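Long-range contacts in possible membrane-associated serine protease (Mycobacterium tuberculosis H37Rv, PDB 3LT3), which probably cleaves peptide bonds as a membrane-anchored serine protease needed for resistance to acid and oxidative stress, this chain being its inactivated trypsin-like protease domain: residues P22-I27 and E39-V44; V83-L88 and G199-I204; A109-L114 and G165-L170; R155-Q160 and D185-F190. The protein carries 1 engineered substitution. All blocks are in the same frame, centred on the assembly; numbering follows the deposited sequence.

How the contacts relate
The chain folds into the two six-stranded antiparallel barrels of a chymotrypsin-like protease. Contact 1 is the opening hairpin of the first barrel. Contact 2 sets strand 85-89 of that barrel against helix 194-207. Contacts 3 and 4 belong to the second barrel, their centres about 13 Å apart, and their segments alternate along the chain. Contacts 1 and 3 meet where the barrels abut, Val24 packing on Leu114 and Pro166, with centres about 14 Å apart. Because helix 194-207 follows the last strand of the second barrel yet packs on strand 85-89, contact 2 ties the end of the chain to the first barrel; it lies across the chain's centre from contacts 3 and 4.

Contact 1: P22-I27 and E39-V44; sequences PSVVKI and EGTGFV
The carbonyl oxygen of Gly42 accepts the shortest bond between 22-27 and 39-44, from Val25 N at 2.8 Å, and it also receives the CA-H of Val24. The Val25 donor stands above the carbonyl plane, 41° out of it. Gly42 N returns a bond to Val25 O, and a second reciprocal pair joins Ile27 and Gly40, with Gly40 N 2.9 Å from Ile27 O. Val44 N closes the other end on Ser23 O.

Gly42 has no side chain, and CD1 of Ile27 lies over its backbone, 3.5 Å from Gly42 N. Val25 shares this face, and both lean on Val50 and Val65 inside the barrel. On the other face the side chains of Val24 and Thr41 cross obliquely, CG1 of Val24 lying 3.7 Å from CG2 of Thr41. Thr41 has CG2 anti to the backbone N and OG1 anti to the carbonyl carbon (chi1 -57°), which leaves the hydroxyl to bond Gly161 O and Tyr116 N. Toward the connecting loop, Lys26 and Glu39 come near without a salt bridge, NZ to OE2 being 4.3 Å; Glu39 instead pairs with Arg28, and Lys26 NZ bonds the carbonyls of Gly119 and Gly120. Thr41 also shares a backbone bond with Ala163, the engineered replacement of the predicted nucleophile, so this antiparallel hairpin borders the active-site cleft of the chymotrypsin fold.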
loop_
_atom_site.group_PDB
_atom_site.type_symbol
_atom_site.label_atom_id
_atom_site.label_comp_id
_atom_site.label_asym_id
_atom_site.label_seq_id
_atom_site.Cartn_x
_atom_site.Cartn_y
_atom_site.Cartn_z
ATOM N N PRO A 22 -12.540 2.950 7.195
ATOM C CA PRO A 22 -13.146 1.616 7.321
ATOM C C PRO A 22 -12.626 0.588 6.310
ATOM O O PRO A 22 -12.642 -0.610 6.599
ATOM C CB PRO A 22 -14.635 1.881 7.075
ATOM C CG PRO A 22 -14.827 3.322 7.390
ATOM C CD PRO A 22 -13.566 3.983 6.945
ATOM N N SER A 23 -12.163 1.059 5.150
ATOM C CA SER A 23 -11.690 0.180 4.075
ATOM C C SER A 23 -10.194 -0.128 4.157
ATOM O O SER A 23 -9.679 -0.920 3.367
ATOM C CB SER A 23 -12.022 0.786 2.708
ATOM O OG SER A 23 -13.415 1.007 2.575
ATOM N N VAL A 24 -9.504 0.505 5.102
ATOM C CA VAL A 24 -8.077 0.273 5.307
ATOM C C VAL A 24 -7.914 -0.653 6.509
ATOM O O VAL A 24 -8.322 -0.322 7.626
ATOM C CB VAL A 24 -7.288 1.599 5.493
ATOM C CG1 VAL A 24 -5.821 1.326 5.778
ATOM C CG2 VAL A 24 -7.423 2.481 4.251
ATOM N N VAL A 25 -7.317 -1.816 6.262
ATOM C CA VAL A 25 -7.314 -2.912 7.230
ATOM C C VAL A 25 -5.908 -3.280 7.707
ATOM O O VAL A 25 -4.920 -3.080 6.995
ATOM C CB VAL A 25 -8.033 -4.174 6.670
ATOM C CG1 VAL A 25 -9.489 -3.857 6.314
ATOM C CG2 VAL A 25 -7.299 -4.742 5.453
ATOM N N LYS A 26 -5.835 -3.801 8.929
ATOM C CA LYS A 26 -4.593 -4.323 9.477
ATOM C C LYS A 26 -4.476 -5.804 9.134
ATOM O O LYS A 26 -5.468 -6.539 9.165
ATOM C CB LYS A 26 -4.543 -4.114 10.993
ATOM C CG LYS A 26 -3.216 -4.497 11.644
ATOM C CD LYS A 26 -3.072 -3.911 13.049
ATOM C CE LYS A 26 -4.022 -4.558 14.044
ATOM N NZ LYS A 26 -3.802 -4.047 15.431
ATOM N N ILE A 27 -3.262 -6.233 8.804
ATOM C CA ILE A 27 -3.003 -7.627 8.459
ATOM C C ILE A 27 -1.953 -8.248 9.380
ATOM O O ILE A 27 -0.875 -7.687 9.581
ATOM C CB ILE A 27 -2.617 -7.769 6.969
ATOM C CG1 ILE A 27 -3.862 -7.560 6.106
ATOM C CG2 ILE A 27 -2.002 -9.140 6.675
ATOM C CD1 ILE A 27 -3.620 -6.779 4.873
ATOM N N GLU A 39 3.424 -8.287 10.219
ATOM C CA GLU A 39 2.322 -7.343 10.340
ATOM C C GLU A 39 2.421 -6.236 9.301
ATOM O O GLU A 39 3.507 -5.714 9.034
ATOM C CB GLU A 39 2.306 -6.751 11.752
ATOM C CG GLU A 39 0.916 -6.479 12.308
ATOM C CD GLU A 39 0.868 -6.534 13.830
ATOM O OE1 GLU A 39 1.863 -6.958 14.459
ATOM O OE2 GLU A 39 -0.172 -6.151 14.402
ATOM N N GLY A 40 1.280 -5.883 8.716
ATOM C CA GLY A 40 1.230 -4.846 7.697
ATOM C C GLY A 40 -0.137 -4.211 7.542
ATOM O O GLY A 40 -0.990 -4.311 8.429
ATOM N N THR A 41 -0.334 -3.552 6.405
ATOM C CA THR A 41 -1.580 -2.868 6.101
ATOM C C THR A 41 -2.098 -3.336 4.745
ATOM O O THR A 41 -1.320 -3.753 3.886
ATOM C CB THR A 41 -1.380 -1.328 6.088
ATOM O OG1 THR A 41 -0.844 -0.902 7.346
ATOM C CG2 THR A 41 -2.698 -0.598 5.837
ATOM N N GLY A 42 -3.416 -3.282 4.577
ATOM C CA GLY A 42 -4.059 -3.508 3.289
ATOM C C GLY A 42 -5.271 -2.613 3.150
ATOM O O GLY A 42 -5.594 -1.844 4.060
ATOM N N PHE A 43 -5.934 -2.694 2.003
ATOM C CA PHE A 43 -7.199 -1.991 1.795
ATOM C C PHE A 43 -8.107 -2.755 0.837
ATOM O O PHE A 43 -7.631 -3.548 0.027
ATOM C CB PHE A 43 -6.972 -0.545 1.315
ATOM C CG PHE A 43 -6.294 -0.436 -0.022
ATOM C CD1 PHE A 43 -7.039 -0.234 -1.178
ATOM C CD2 PHE A 43 -4.908 -0.513 -0.124
ATOM C CE1 PHE A 43 -6.417 -0.126 -2.416
ATOM C CE2 PHE A 43 -4.280 -0.408 -1.361
ATOM C CZ PHE A 43 -5.039 -0.213 -2.507
ATOM N N VAL A 44 -9.411 -2.510 0.943
ATOM C CA VAL A 44 -10.407 -3.174 0.101
ATOM C C VAL A 44 -10.325 -2.623 -1.323
ATOM O O VAL A 44 -10.490 -1.420 -1.543
ATOM C CB VAL A 44 -11.845 -2.994 0.658
ATOM C CG1 VAL A 44 -12.832 -3.899 -0.080
ATOM C CG2 VAL A 44 -11.894 -3.283 2.155
#

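Contact 2: V83-L88 and G199-I204; sequences VDVAIL and GQLAKI
Gln200 reaches from helix 194-207 into the turn before strand 85-89. Its CB rests against CG1 of Val83 at 3.7 Å, with CG2 of Val85 a little farther off, and CG continues past the same Val83 methyl, the two side chains running in opposite directions. Beyond CG the chain is extended (chi2 -178°), which carries CD to the backbone N and the carboxylate of Asp84. The terminal amide lies beside Asp84, its plane turned 43° from the carboxylate; which way round its oxygen and nitrogen sit is doubtful in the model, but one end faces OD1 of Asp84 and the other the backbone N atoms of Asp84 and Val85.

Asp84 is the predicted acid of the catalytic triad in this chymotrypsin-like fold. Its side chain touches His55, the predicted proton acceptor, and its OD1 forms a salt bridge with Arg149. Gln200 thus brings its amide up beside the predicted triad acid.

Around this group the packing is apolar. CD2 of Leu201 touches two residues of the strand, 3.8 Å from CG2 of Val85 and 3.6 Å from CD1 of Ile87, the leucine crossing both side chains at about a right angle. One turn along from Gln200, CD1 of Ile204 meets CG1 of Val83 at 4.0 Å and comes 3.8 Å from the carbonyl oxygen of Val85.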
loop_
_atom_site.group_PDB
_atom_site.type_symbol
_atom_site.label_atom_id
_atom_site.label_comp_id
_atom_site.label_asym_id
_atom_site.label_seq_id
_atom_site.Cartn_x
_atom_site.Cartn_y
_atom_site.Cartn_z
ATOM N N VAL A 83 6.248 -9.981 -7.831
ATOM C CA VAL A 83 5.294 -8.884 -7.649
ATOM C C VAL A 83 5.319 -8.391 -6.193
ATOM O O VAL A 83 5.448 -9.192 -5.265
ATOM C CB VAL A 83 3.864 -9.343 -8.068
ATOM C CG1 VAL A 83 2.816 -8.328 -7.693
ATOM C CG2 VAL A 83 3.804 -9.614 -9.569
ATOM N N ASP A 84 5.205 -7.075 -6.005
ATOM C CA ASP A 84 5.211 -6.458 -4.672
ATOM C C ASP A 84 3.876 -6.584 -3.929
ATOM O O ASP A 84 3.844 -6.538 -2.697
ATOM C CB ASP A 84 5.593 -4.973 -4.759
ATOM C CG ASP A 84 7.011 -4.751 -5.259
ATOM O OD1 ASP A 84 7.163 -4.264 -6.399
ATOM O OD2 ASP A 84 7.972 -5.052 -4.515
ATOM N N VAL A 85 2.781 -6.717 -4.674
ATOM C CA VAL A 85 1.441 -6.751 -4.078
ATOM C C VAL A 85 0.831 -8.158 -4.070
ATOM O O VAL A 85 1.196 -9.006 -4.886
ATOM C CB VAL A 85 0.466 -5.729 -4.746
ATOM C CG1 VAL A 85 1.023 -4.309 -4.661
ATOM C CG2 VAL A 85 0.174 -6.096 -6.201
ATOM N N ALA A 86 -0.087 -8.396 -3.132
ATOM C CA ALA A 86 -0.805 -9.668 -3.033
ATOM C C ALA A 86 -2.291 -9.443 -2.762
ATOM O O ALA A 86 -2.672 -8.436 -2.158
ATOM C CB ALA A 86 -0.193 -10.548 -1.955
ATOM N N ILE A 87 -3.122 -10.380 -3.214
ATOM C CA ILE A 87 -4.568 -10.321 -2.989
ATOM C C ILE A 87 -4.995 -11.335 -1.933
ATOM O O ILE A 87 -4.621 -12.509 -1.994
ATOM C CB ILE A 87 -5.385 -10.561 -4.299
ATOM C CG1 ILE A 87 -4.999 -9.557 -5.393
ATOM C CG2 ILE A 87 -6.902 -10.537 -4.035
ATOM C CD1 ILE A 87 -5.220 -8.099 -5.029
ATOM N N LEU A 88 -5.778 -10.862 -0.967
ATOM C CA LEU A 88 -6.375 -11.718 0.048
ATOM C C LEU A 88 -7.870 -11.847 -0.201
ATOM O O LEU A 88 -8.543 -10.861 -0.509
ATOM C CB LEU A 88 -6.132 -11.154 1.454
ATOM C CG LEU A 88 -4.701 -10.848 1.907
ATOM C CD1 LEU A 88 -4.714 -10.153 3.262
ATOM C CD2 LEU A 88 -3.848 -12.102 1.965
ATOM N N GLY A 199 -0.137 -2.763 -13.375
ATOM C CA GLY A 199 0.786 -3.641 -14.094
ATOM C C GLY A 199 1.142 -4.895 -13.315
ATOM O O GLY A 199 1.245 -5.976 -13.889
ATOM N N GLN A 200 1.326 -4.747 -12.004
ATOM C CA GLN A 200 1.628 -5.877 -11.124
ATOM C C GLN A 200 0.428 -6.804 -10.922
ATOM O O GLN A 200 0.576 -8.027 -10.979
ATOM C CB GLN A 200 2.168 -5.388 -9.778
ATOM C CG GLN A 200 3.627 -4.941 -9.834
ATOM C CD GLN A 200 4.174 -4.507 -8.485
ATOM O OE1 GLN A 200 5.145 -3.751 -8.413
ATOM N NE2 GLN A 200 3.552 -4.978 -7.410
ATOM N N LEU A 201 -0.750 -6.222 -10.691
ATOM C CA LEU A 201 -1.999 -6.989 -10.619
ATOM C C LEU A 201 -2.329 -7.658 -11.956
ATOM O O LEU A 201 -2.997 -8.693 -11.989
ATOM C CB LEU A 201 -3.174 -6.102 -10.185
ATOM C CG LEU A 201 -3.243 -5.560 -8.752
ATOM C CD1 LEU A 201 -4.470 -4.679 -8.581
ATOM C CD2 LEU A 201 -3.259 -6.687 -7.743
ATOM N N ALA A 202 -1.864 -7.053 -13.048
ATOM C CA ALA A 202 -2.041 -7.607 -14.391
ATOM C C ALA A 202 -1.247 -8.901 -14.581
ATOM O O ALA A 202 -1.744 -9.844 -15.196
ATOM C CB ALA A 202 -1.656 -6.583 -15.447
ATOM N N LYS A 203 -0.022 -8.934 -14.051
ATOM C CA LYS A 203 0.807 -10.146 -14.056
ATOM C C LYS A 203 0.110 -11.299 -13.341
ATOM O O LYS A 203 0.154 -12.438 -13.802
ATOM C CB LYS A 203 2.170 -9.887 -13.403
ATOM C CG LYS A 203 3.302 -9.597 -14.379
ATOM C CD LYS A 203 3.521 -8.108 -14.565
ATOM C CE LYS A 203 4.623 -7.831 -15.578
ATOM N NZ LYS A 203 4.794 -6.370 -15.815
ATOM N N ILE A 204 -0.532 -10.986 -12.218
ATOM C CA ILE A 204 -1.302 -11.960 -11.451
ATOM C C ILE A 204 -2.573 -12.376 -12.198
ATOM O O ILE A 204 -2.885 -13.565 -12.284
ATOM C CB ILE A 204 -1.630 -11.426 -10.033
ATOM C CG1 ILE A 204 -0.353 -11.388 -9.185
ATOM C CG2 ILE A 204 -2.697 -12.293 -9.361
ATOM C CD1 ILE A 204 -0.464 -10.574 -7.906
#

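Contact 3: A109-L114 and G165-L170; sequences ADVVVL and GPLIDL
Leu167 holds CG anti to the backbone N (chi1 -173°), which swings CD1 across to the neighbouring strand, where it sits between CG2 of Val111 and CG2 of Val113, 3.7 Å from each. Val111, at chi1 -75°, keeps that CG2 between its backbone N and carbonyl carbon, facing the leucine methyl. Leu167 goes on to touch Ile129 of strand 123-136, while Val111 reaches Leu175 and Val113 reaches Val178, so this face belongs to the interior of the barrel.

On the other face Leu114 and Ile168 cross at about a right angle and their CD1 methyls meet at 3.5 Å, tighter than usual van der Waals contact. Both side chains then rest on Thr20 of helix 15-20, which covers this outer side.

Strands 110-115 and 166-168 are the first and fourth in chain order of the second six-stranded barrel of the chymotrypsin fold, and their antiparallel pairing closes that barrel. Val112 and Ile168 form the hydrogen-bonded pair: Ile168 N lies 2.9 Å from Val112 O, and Val112 N returns a bond to Ile168 O. Farther along, Leu114 N donates to Pro166 O, 3.2 Å away, the N-H...O angle being 174°. CA of Gly165, two residues past the engineered Ala163, lies 3.4 Å from Leu114 O. Where the strands part, a water bridges them, donating to Asp110 O and accepting from Leu170 N, 3.1 Å away.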
loop_
_atom_site.group_PDB
_atom_site.type_symbol
_atom_site.label_atom_id
_atom_site.label_comp_id
_atom_site.label_asym_id
_atom_site.label_seq_id
_atom_site.Cartn_x
_atom_site.Cartn_y
_atom_site.Cartn_z
ATOM N N ALA A 109 2.062 18.119 -3.956
ATOM C CA ALA A 109 0.682 17.813 -3.577
ATOM C C ALA A 109 0.609 17.182 -2.191
ATOM O O ALA A 109 1.405 16.304 -1.859
ATOM C CB ALA A 109 0.031 16.903 -4.611
ATOM N N ASP A 110 -0.341 17.643 -1.384
ATOM C CA ASP A 110 -0.553 17.076 -0.056
ATOM C C ASP A 110 -1.365 15.791 -0.142
ATOM O O ASP A 110 -2.442 15.748 -0.743
ATOM C CB ASP A 110 -1.203 18.086 0.898
ATOM C CG ASP A 110 -0.182 18.808 1.774
ATOM O OD1 ASP A 110 0.663 18.131 2.410
ATOM O OD2 ASP A 110 -0.233 20.055 1.840
ATOM N N VAL A 111 -0.810 14.744 0.452
ATOM C CA VAL A 111 -1.397 13.411 0.427
ATOM C C VAL A 111 -1.342 12.814 1.827
ATOM O O VAL A 111 -0.730 13.391 2.727
ATOM C CB VAL A 111 -0.679 12.492 -0.595
ATOM C CG1 VAL A 111 -1.094 12.854 -2.005
ATOM C CG2 VAL A 111 0.833 12.598 -0.456
ATOM N N VAL A 112 -1.995 11.673 2.018
ATOM C CA VAL A 112 -1.998 11.013 3.321
ATOM C C VAL A 112 -1.696 9.523 3.172
ATOM O O VAL A 112 -2.239 8.855 2.288
ATOM C CB VAL A 112 -3.341 11.203 4.082
ATOM C CG1 VAL A 112 -3.145 10.955 5.565
ATOM C CG2 VAL A 112 -3.900 12.607 3.875
ATOM N N VAL A 113 -0.808 9.030 4.030
ATOM C CA VAL A 113 -0.540 7.602 4.156
ATOM C C VAL A 113 -1.447 7.056 5.253
ATOM O O VAL A 113 -1.439 7.557 6.379
ATOM C CB VAL A 113 0.936 7.321 4.539
ATOM C CG1 VAL A 113 1.176 5.821 4.723
ATOM C CG2 VAL A 113 1.888 7.893 3.500
ATOM N N LEU A 114 -2.234 6.040 4.914
ATOM C CA LEU A 114 -3.093 5.379 5.894
ATOM C C LEU A 114 -2.579 3.974 6.169
ATOM O O LEU A 114 -2.347 3.202 5.240
ATOM C CB LEU A 114 -4.539 5.316 5.395
ATOM C CG LEU A 114 -5.278 6.588 4.970
ATOM C CD1 LEU A 114 -6.724 6.231 4.737
ATOM C CD2 LEU A 114 -5.173 7.700 6.005
ATOM N N GLY A 165 -0.083 -0.043 2.743
ATOM C CA GLY A 165 -0.994 1.067 3.009
ATOM C C GLY A 165 -1.194 1.966 1.802
ATOM O O GLY A 165 -0.241 2.235 1.066
ATOM N N PRO A 166 -2.437 2.436 1.588
ATOM C CA PRO A 166 -2.695 3.307 0.449
ATOM C C PRO A 166 -2.211 4.742 0.675
ATOM O O PRO A 166 -2.243 5.250 1.804
ATOM C CB PRO A 166 -4.219 3.274 0.325
ATOM C CG PRO A 166 -4.701 3.050 1.716
ATOM C CD PRO A 166 -3.657 2.184 2.381
ATOM N N LEU A 167 -1.748 5.367 -0.404
ATOM C CA LEU A 167 -1.508 6.798 -0.442
ATOM C C LEU A 167 -2.733 7.446 -1.077
ATOM O O LEU A 167 -3.105 7.120 -2.209
ATOM C CB LEU A 167 -0.250 7.115 -1.253
ATOM C CG LEU A 167 0.249 8.563 -1.266
ATOM C CD1 LEU A 167 0.992 8.890 0.021
ATOM C CD2 LEU A 167 1.145 8.805 -2.467
ATOM N N ILE A 168 -3.356 8.361 -0.343
ATOM C CA ILE A 168 -4.642 8.921 -0.741
ATOM C C ILE A 168 -4.565 10.435 -0.973
ATOM O O ILE A 168 -3.949 11.160 -0.189
ATOM C CB ILE A 168 -5.741 8.518 0.281
ATOM C CG1 ILE A 168 -6.172 7.070 0.023
ATOM C CG2 ILE A 168 -6.956 9.440 0.215
ATOM C CD1 ILE A 168 -6.606 6.334 1.247
ATOM N N ASP A 169 -5.175 10.889 -2.067
ATOM C CA ASP A 169 -5.262 12.315 -2.390
ATOM C C ASP A 169 -6.411 13.002 -1.638
ATOM O O ASP A 169 -7.110 12.364 -0.852
ATOM C CB ASP A 169 -5.373 12.531 -3.912
ATOM C CG ASP A 169 -6.660 11.963 -4.517
ATOM O OD1 ASP A 169 -6.718 11.868 -5.761
ATOM O OD2 ASP A 169 -7.614 11.620 -3.779
ATOM N N LEU A 170 -6.607 14.294 -1.888
ATOM C CA LEU A 170 -7.653 15.067 -1.209
ATOM C C LEU A 170 -9.075 14.694 -1.653
ATOM O O LEU A 170 -10.049 15.023 -0.972
ATOM C CB LEU A 170 -7.414 16.572 -1.385
ATOM C CG LEU A 170 -6.158 17.180 -0.748
ATOM C CD1 LEU A 170 -5.922 18.589 -1.274
ATOM C CD2 LEU A 170 -6.238 17.186 0.776
HETATM O O HOH W 1 -4.086 15.516 -3.278
#

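Contact 4: R155-Q160 and D185-F190; sequences RADVEQ and DAETGF
Arg155 and Glu187 lie side by side and point the same way, at one end of strands 148-155 and 188-193 of the second barrel of the chymotrypsin fold, where the first strand runs out into the loop that leads to the active-site segment and the second begins. The arginine is extended, CG anti to the backbone N (chi1 -175°), and its NH2 makes a long salt bridge of 3.6 Å to OE1 of Glu187. The two planes are 61° apart, and OE1 approaches the guanidinium obliquely. A firmer tie for Arg155 is NH1, which bonds Val4 O near the start of the chain.

On its other flank Glu187 has Asp157, also alongside and pointing the same way, with OD1 3.5 Å from CG of Glu187 and 3.9 Å from its OE2. Here the carboxylate planes stand 74° apart. Two like charges this close would be expected to disfavour each other, and the neighbouring Arg155 probably offsets part of that cost.

Beneath the side chains the backbones are joined by Ala156 N to Glu187 O at 3.2 Å, with the donor well above the carbonyl plane; the same oxygen accepts from Arg130 NH2. Asp157 is the centre of an inverse gamma turn, after which CG1 of Val158 settles over Gly189, 3.9 Å from its CA, where the lack of a side chain gives it room. The turn carries a water that donates to Ala156 O at 2.9 Å and accepts, weakly, from Glu187 N.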
loop_
_atom_site.group_PDB
_atom_site.type_symbol
_atom_site.label_atom_id
_atom_site.label_comp_id
_atom_site.label_asym_id
_atom_site.label_seq_id
_atom_site.Cartn_x
_atom_site.Cartn_y
_atom_site.Cartn_z
ATOM N N ARG A 155 7.488 12.742 1.073
ATOM C CA ARG A 155 7.939 13.167 2.389
ATOM C C ARG A 155 6.884 12.772 3.411
ATOM O O ARG A 155 5.751 13.250 3.362
ATOM C CB ARG A 155 8.216 14.669 2.452
ATOM C CG ARG A 155 8.805 15.090 3.791
ATOM C CD ARG A 155 9.127 16.561 3.864
ATOM N NE ARG A 155 9.664 16.902 5.179
ATOM C CZ ARG A 155 10.232 18.064 5.487
ATOM N NH1 ARG A 155 10.349 19.020 4.573
ATOM N NH2 ARG A 155 10.687 18.269 6.716
ATOM N N ALA A 156 7.268 11.880 4.320
ATOM C CA ALA A 156 6.372 11.339 5.339
ATOM C C ALA A 156 7.170 10.512 6.334
ATOM O O ALA A 156 8.164 9.880 5.967
ATOM C CB ALA A 156 5.293 10.473 4.702
ATOM N N ASP A 157 6.730 10.520 7.589
ATOM C CA ASP A 157 7.311 9.655 8.611
ATOM C C ASP A 157 6.699 8.260 8.488
ATOM O O ASP A 157 5.806 7.885 9.251
ATOM C CB ASP A 157 7.099 10.245 10.010
ATOM C CG ASP A 157 7.843 11.558 10.211
ATOM O OD1 ASP A 157 7.740 12.450 9.338
ATOM O OD2 ASP A 157 8.527 11.704 11.247
ATOM N N VAL A 158 7.187 7.506 7.506
ATOM C CA VAL A 158 6.650 6.186 7.193
ATOM C C VAL A 158 7.362 5.083 7.987
ATOM O O VAL A 158 8.532 5.220 8.357
ATOM C CB VAL A 158 6.657 5.923 5.649
ATOM C CG1 VAL A 158 8.047 5.547 5.142
ATOM C CG2 VAL A 158 5.634 4.874 5.269
ATOM N N GLU A 159 6.635 4.002 8.260
ATOM C CA GLU A 159 7.149 2.878 9.038
ATOM C C GLU A 159 6.764 1.574 8.338
ATOM O O GLU A 159 5.826 1.556 7.541
ATOM C CB GLU A 159 6.575 2.935 10.457
ATOM C CG GLU A 159 7.415 2.247 11.528
ATOM C CD GLU A 159 6.978 0.816 11.814
ATOM O OE1 GLU A 159 5.804 0.469 11.550
ATOM O OE2 GLU A 159 7.814 0.038 12.324
ATOM N N GLN A 160 7.486 0.492 8.626
ATOM C CA GLN A 160 7.241 -0.804 7.971
ATOM C C GLN A 160 5.826 -1.363 8.178
ATOM O O GLN A 160 5.357 -2.188 7.386
ATOM C CB GLN A 160 8.310 -1.842 8.349
ATOM C CG GLN A 160 8.461 -2.136 9.840
ATOM C CD GLN A 160 9.542 -3.170 10.136
ATOM O OE1 GLN A 160 9.987 -3.309 11.274
ATOM N NE2 GLN A 160 9.965 -3.902 9.108
ATOM N N ASP A 185 18.042 8.450 4.363
ATOM C CA ASP A 185 17.187 9.620 4.517
ATOM C C ASP A 185 15.919 9.292 5.301
ATOM O O ASP A 185 15.108 8.463 4.878
ATOM C CB ASP A 185 16.824 10.202 3.146
ATOM N N ALA A 186 15.764 9.939 6.453
ATOM C CA ALA A 186 14.517 9.878 7.207
ATOM C C ALA A 186 13.485 10.778 6.531
ATOM O O ALA A 186 13.844 11.656 5.738
ATOM C CB ALA A 186 14.744 10.307 8.648
ATOM N N GLU A 187 12.210 10.550 6.845
ATOM C CA GLU A 187 11.090 11.290 6.250
ATOM C C GLU A 187 10.975 11.081 4.733
ATOM O O GLU A 187 10.455 11.939 4.018
ATOM C CB GLU A 187 11.164 12.787 6.590
ATOM C CG GLU A 187 10.926 13.123 8.058
ATOM C CD GLU A 187 11.227 14.576 8.383
ATOM O OE1 GLU A 187 12.162 15.147 7.780
ATOM O OE2 GLU A 187 10.533 15.149 9.250
ATOM N N THR A 188 11.459 9.939 4.252
ATOM C CA THR A 188 11.383 9.609 2.833
ATOM C C THR A 188 10.770 8.226 2.635
ATOM O O THR A 188 11.283 7.230 3.145
ATOM C CB THR A 188 12.768 9.702 2.146
ATOM O OG1 THR A 188 13.357 10.978 2.428
ATOM C CG2 THR A 188 12.640 9.537 0.633
ATOM N N GLY A 189 9.658 8.186 1.904
ATOM C CA GLY A 189 8.963 6.941 1.600
ATOM C C GLY A 189 8.857 6.685 0.108
ATOM O O GLY A 189 8.963 7.611 -0.701
ATOM N N PHE A 190 8.653 5.419 -0.248
ATOM C CA PHE A 190 8.502 5.004 -1.640
ATOM C C PHE A 190 7.125 4.384 -1.845
ATOM O O PHE A 190 6.699 3.516 -1.079
ATOM C CB PHE A 190 9.603 4.015 -2.037
ATOM C CG PHE A 190 10.945 4.655 -2.274
ATOM C CD1 PHE A 190 11.376 4.932 -3.567
ATOM C CD2 PHE A 190 11.778 4.980 -1.207
ATOM C CE1 PHE A 190 12.617 5.524 -3.795
ATOM C CE2 PHE A 190 13.021 5.574 -1.424
ATOM C CZ PHE A 190 13.440 5.846 -2.721
HETATM O O HOH W 2 10.048 8.072 7.263
#